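N-acetyl-beta-D glucosaminidase (Rhizomucor miehei CAU432, PDB 4ZM6) probably removes N-acetylglucosamine residues with a glycoside hydrolase family 3 domain and transfers acetyl groups from acetyl-CoA to glucosamine with a GCN5-related region. Local coordinates at residues Ala726-Asn731 and Ile764-Leu769; Pro733-Thr738 and Met797-Val802. One frame throughout, in Å; residues are numbered along the deposited sequence.

Contact 1: Ala726-Asn731 and Ile764-Leu769; sequences AFQQRN and IASLIL
The ring of Phe727 reaches from helix 721-731 to the backbone of strand 763-771, with three of its carbons meeting three successive residues. CE1 of Phe727 lies 3.6 Å from the carbonyl C of Ile764, CZ comes equally close to CA of Ala765, and CE2 of Phe727 is 3.7 Å from OG of Ser766. All three approaches are oblique. With CG anti to the backbone N (chi1 177°), the ring extends from the helix toward the strand. Gln728, bent at chi2 (-66°), brings NE2 in beside the edge of that ring, close to its plane. This NE2 is 3.1 Å from OG of Ser766, but at too poor an angle for a hydrogen bond; the serine hydroxyl is instead bonded to Tyr739 of the next helix. NE2 of Gln728 donates to a water, which makes a weak bond to Ser766 O. In the GNAT-like order of this C-terminal domain, the first helix after the opening strand packs on the third strand, segments 726-731 and 764-769 running at 102° to each other. Ile764 and Ala765 form a classic beta bulge opposite Ala754, just where the ring lands. Farther back, Phe727 O accepts both the backbone N of Asn731, at 2.9 Å, and its ND2, tying the asparagine back onto the last turn of the helix, while OD1 of Asn731 receives a weak bond from Gln804 N.

Contact 2: Pro733-Thr738 and Met797-Val802; sequences PHWLST and MACVGV
Trp735 lays one indole face over Cys799. CB leaves the chain just before helix 736-745 with CG beside the backbone N (chi1 -75°), directing the indole at strand 794-802. At its five-membered end the ring meets sulfur: SG of Cys799 stands 3.5 Å from that ring's centroid, only 7° off the normal, a sulfur-aromatic contact over the face. At the fusion bond, CD2 of Trp735 packs 3.5 Å from CB of Cys799. The six-membered ring then takes CA of Cys799 as a CH-pi partner, 3.4 Å from its centroid. In this GNAT-like domain, the strand covered is the fourth, and Cys799 interrupts its extended course with a left-handed backbone conformation, and its CA, CB and SG all lie along the indole face. Beyond Cys799 the indole changes its mode of contact, since CH2 of Trp735 approaches the carbonyl O of Val800 at the ring's edge, 3.2 Å away. On the opposite face sits NE2 of His734, above the centre of the indole, which is therefore sandwiched between its own neighbour and the strand. Thr738, one turn on, adds CG2 at 4.2 Å from SG of Cys799.

Overall arrangement
Contacts 1 and 2 lie side by side, their centres about 6 Å apart, as helix 721-731, and Trp735 just before helix 736-745, meet two neighbouring antiparallel strands, 763-771 and 794-802. The strands are joined by probable hydrogen bonds from Ser766 N to Gly801 O (3.0 Å) and from Ile768 N to Ala798 O (2.9 Å). On the helical side, OE1 of Gln728 packs against CB of Trp735 at 3.2 Å. The tyrosine that binds the Ser766 hydroxyl, Tyr739, also hydrogen-bonds Cys799 O, and so spans both contacts. Both contacts belong to the second acetyltransferase-like unit and lie away from the acetyl-CoA pocket, whose residues fall between Arg520 and Lys676.

Contact 1: Ala726-Asn731 and Ile764-Leu769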
# COMPACT_ATOMS: atom_id res chain seq x y z
N ALA A 726 13.72 -14.05 -37.25
CA ALA A 726 12.76 -14.59 -38.22
C ALA A 726 12.61 -16.10 -38.08
O ALA A 726 11.51 -16.64 -38.13
CB ALA A 726 13.19 -14.25 -39.64
N PHE A 727 13.74 -16.78 -37.89
CA PHE A 727 13.76 -18.22 -37.68
C PHE A 727 12.98 -18.60 -36.43
O PHE A 727 12.04 -19.39 -36.50
CB PHE A 727 15.20 -18.70 -37.57
CG PHE A 727 15.33 -20.17 -37.27
CD1 PHE A 727 15.23 -21.10 -38.29
CD2 PHE A 727 15.57 -20.61 -35.98
CE1 PHE A 727 15.37 -22.45 -38.02
CE2 PHE A 727 15.71 -21.96 -35.71
CZ PHE A 727 15.60 -22.88 -36.73
N GLN A 728 13.35 -18.01 -35.30
CA GLN A 728 12.68 -18.28 -34.02
C GLN A 728 11.18 -17.97 -34.08
O GLN A 728 10.36 -18.72 -33.55
CB GLN A 728 13.34 -17.49 -32.88
CG GLN A 728 14.76 -17.93 -32.57
CD GLN A 728 14.83 -19.33 -32.00
OE1 GLN A 728 14.17 -19.64 -31.01
NE2 GLN A 728 15.63 -20.19 -32.62
N GLN A 729 10.81 -16.87 -34.73
CA GLN A 729 9.41 -16.50 -34.85
C GLN A 729 8.59 -17.55 -35.60
O GLN A 729 7.47 -17.85 -35.21
CB GLN A 729 9.26 -15.15 -35.55
CG GLN A 729 7.83 -14.75 -35.86
CD GLN A 729 7.76 -13.44 -36.62
OE1 GLN A 729 8.22 -13.34 -37.76
NE2 GLN A 729 7.18 -12.42 -35.99
N ARG A 730 9.14 -18.09 -36.69
CA ARG A 730 8.42 -19.11 -37.44
C ARG A 730 8.41 -20.47 -36.72
O ARG A 730 7.39 -21.14 -36.70
CB ARG A 730 8.99 -19.28 -38.86
CG ARG A 730 8.34 -20.40 -39.66
CD ARG A 730 8.61 -20.33 -41.15
NE ARG A 730 7.84 -21.34 -41.89
CZ ARG A 730 6.54 -21.24 -42.20
NH1 ARG A 730 5.83 -20.18 -41.83
NH2 ARG A 730 5.95 -22.22 -42.87
N ASN A 731 9.54 -20.85 -36.12
CA ASN A 731 9.74 -22.24 -35.69
C ASN A 731 9.71 -22.49 -34.19
O ASN A 731 9.25 -23.54 -33.75
CB ASN A 731 11.04 -22.78 -36.28
CG ASN A 731 11.02 -22.81 -37.81
OD1 ASN A 731 10.34 -23.64 -38.41
ND2 ASN A 731 11.78 -21.92 -38.43
N ILE A 764 18.65 -22.48 -41.22
CA ILE A 764 17.83 -23.70 -41.17
C ILE A 764 17.82 -24.37 -39.79
O ILE A 764 17.06 -25.31 -39.57
CB ILE A 764 18.28 -24.72 -42.24
CG1 ILE A 764 19.73 -25.17 -42.02
CG2 ILE A 764 18.09 -24.14 -43.64
CD1 ILE A 764 20.29 -25.99 -43.16
N ALA A 765 18.67 -23.90 -38.88
CA ALA A 765 18.71 -24.42 -37.53
C ALA A 765 19.45 -23.41 -36.67
O ALA A 765 20.06 -22.47 -37.19
CB ALA A 765 19.41 -25.77 -37.49
N SER A 766 19.39 -23.59 -35.35
CA SER A 766 20.12 -22.71 -34.44
C SER A 766 20.21 -23.29 -33.05
O SER A 766 19.44 -24.17 -32.70
CB SER A 766 19.43 -21.34 -34.36
OG SER A 766 18.50 -21.29 -33.30
N LEU A 767 21.17 -22.80 -32.27
CA LEU A 767 21.23 -23.09 -30.83
C LEU A 767 22.02 -22.03 -30.09
O LEU A 767 22.69 -21.21 -30.71
CB LEU A 767 21.80 -24.48 -30.56
CG LEU A 767 23.27 -24.74 -30.92
CD1 LEU A 767 24.23 -24.10 -29.93
CD2 LEU A 767 23.52 -26.24 -30.99
N ILE A 768 21.94 -22.07 -28.76
CA ILE A 768 22.58 -21.09 -27.89
C ILE A 768 23.67 -21.75 -27.06
O ILE A 768 23.37 -22.56 -26.19
CB ILE A 768 21.57 -20.45 -26.92
CG1 ILE A 768 20.55 -19.60 -27.69
CG2 ILE A 768 22.28 -19.57 -25.89
CD1 ILE A 768 19.34 -19.22 -26.87
N LEU A 769 24.92 -21.39 -27.34
CA LEU A 769 26.04 -21.83 -26.52
C LEU A 769 26.14 -21.01 -25.25
O LEU A 769 25.54 -19.94 -25.13
CB LEU A 769 27.37 -21.68 -27.28
CG LEU A 769 27.66 -22.62 -28.45
CD1 LEU A 769 28.92 -22.17 -29.16
CD2 LEU A 769 27.79 -24.05 -27.97
O HOH W 1 16.19 -23.09 -32.04

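Contact 2: Pro733-Thr738 and Met797-Val802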
# COMPACT_ATOMS: atom_id res chain seq x y z
N PRO A 733 8.81 -19.84 -31.43
CA PRO A 733 8.49 -18.49 -30.93
C PRO A 733 8.63 -18.36 -29.42
O PRO A 733 8.92 -17.27 -28.92
CB PRO A 733 7.02 -18.29 -31.35
CG PRO A 733 6.69 -19.41 -32.27
CD PRO A 733 7.61 -20.53 -31.92
N HIS A 734 8.40 -19.46 -28.72
CA HIS A 734 8.58 -19.53 -27.28
C HIS A 734 10.03 -19.31 -26.82
O HIS A 734 10.26 -19.13 -25.63
CB HIS A 734 8.03 -20.85 -26.72
CG HIS A 734 8.67 -22.08 -27.30
ND1 HIS A 734 8.25 -22.65 -28.48
CD2 HIS A 734 9.69 -22.85 -26.85
CE1 HIS A 734 8.99 -23.72 -28.74
NE2 HIS A 734 9.87 -23.86 -27.76
N TRP A 735 10.99 -19.33 -27.75
CA TRP A 735 12.40 -19.05 -27.40
C TRP A 735 12.91 -17.67 -27.84
O TRP A 735 13.96 -17.23 -27.37
CB TRP A 735 13.32 -20.12 -28.00
CG TRP A 735 13.30 -21.42 -27.29
CD1 TRP A 735 12.99 -21.65 -25.99
CD2 TRP A 735 13.65 -22.69 -27.85
NE1 TRP A 735 13.10 -22.99 -25.70
CE2 TRP A 735 13.51 -23.65 -26.83
CE3 TRP A 735 14.06 -23.11 -29.12
CZ2 TRP A 735 13.76 -25.00 -27.04
CZ3 TRP A 735 14.31 -24.46 -29.33
CH2 TRP A 735 14.16 -25.39 -28.29
N LEU A 736 12.19 -16.99 -28.73
CA LEU A 736 12.63 -15.70 -29.24
C LEU A 736 13.20 -14.79 -28.15
O LEU A 736 14.29 -14.23 -28.32
CB LEU A 736 11.48 -14.99 -29.96
CG LEU A 736 11.75 -13.61 -30.57
CD1 LEU A 736 13.05 -13.60 -31.37
CD2 LEU A 736 10.58 -13.19 -31.45
N SER A 737 12.49 -14.65 -27.04
CA SER A 737 12.91 -13.75 -25.96
C SER A 737 14.27 -14.13 -25.33
O SER A 737 14.97 -13.26 -24.81
CB SER A 737 11.85 -13.69 -24.86
OG SER A 737 11.92 -14.84 -24.04
N THR A 738 14.61 -15.41 -25.36
CA THR A 738 15.89 -15.87 -24.81
C THR A 738 17.05 -15.46 -25.73
O THR A 738 18.10 -15.03 -25.25
CB THR A 738 15.89 -17.39 -24.62
OG1 THR A 738 14.83 -17.74 -23.74
CG2 THR A 738 17.20 -17.86 -24.02
N MET A 797 24.78 -25.83 -23.87
CA MET A 797 23.95 -25.35 -24.98
C MET A 797 22.47 -25.36 -24.60
O MET A 797 22.09 -25.96 -23.60
CB MET A 797 24.19 -26.19 -26.23
CG MET A 797 23.60 -27.60 -26.16
SD MET A 797 24.16 -28.65 -27.51
CE MET A 797 25.82 -29.00 -26.96
N ALA A 798 21.65 -24.73 -25.44
CA ALA A 798 20.22 -24.60 -25.18
C ALA A 798 19.46 -24.17 -26.44
O ALA A 798 20.07 -23.86 -27.46
CB ALA A 798 19.97 -23.61 -24.05
N CYS A 799 18.14 -24.16 -26.35
CA CYS A 799 17.27 -23.73 -27.44
C CYS A 799 17.75 -24.25 -28.79
O CYS A 799 17.88 -23.51 -29.77
CB CYS A 799 17.13 -22.21 -27.42
SG CYS A 799 16.60 -21.59 -25.80
N VAL A 800 18.01 -25.56 -28.81
CA VAL A 800 18.37 -26.30 -30.01
C VAL A 800 17.11 -26.55 -30.82
O VAL A 800 16.10 -27.01 -30.28
CB VAL A 800 18.98 -27.67 -29.65
CG1 VAL A 800 19.26 -28.49 -30.90
CG2 VAL A 800 20.25 -27.50 -28.82
N GLY A 801 17.17 -26.26 -32.12
CA GLY A 801 16.01 -26.42 -32.98
C GLY A 801 16.35 -26.37 -34.46
O GLY A 801 17.18 -25.56 -34.90
N VAL A 802 15.70 -27.24 -35.22
CA VAL A 802 15.81 -27.27 -36.67
C VAL A 802 14.49 -26.78 -37.25
O VAL A 802 13.46 -26.92 -36.60
CB VAL A 802 16.08 -28.70 -37.16
CG1 VAL A 802 16.36 -28.72 -38.65
CG2 VAL A 802 17.23 -29.31 -36.36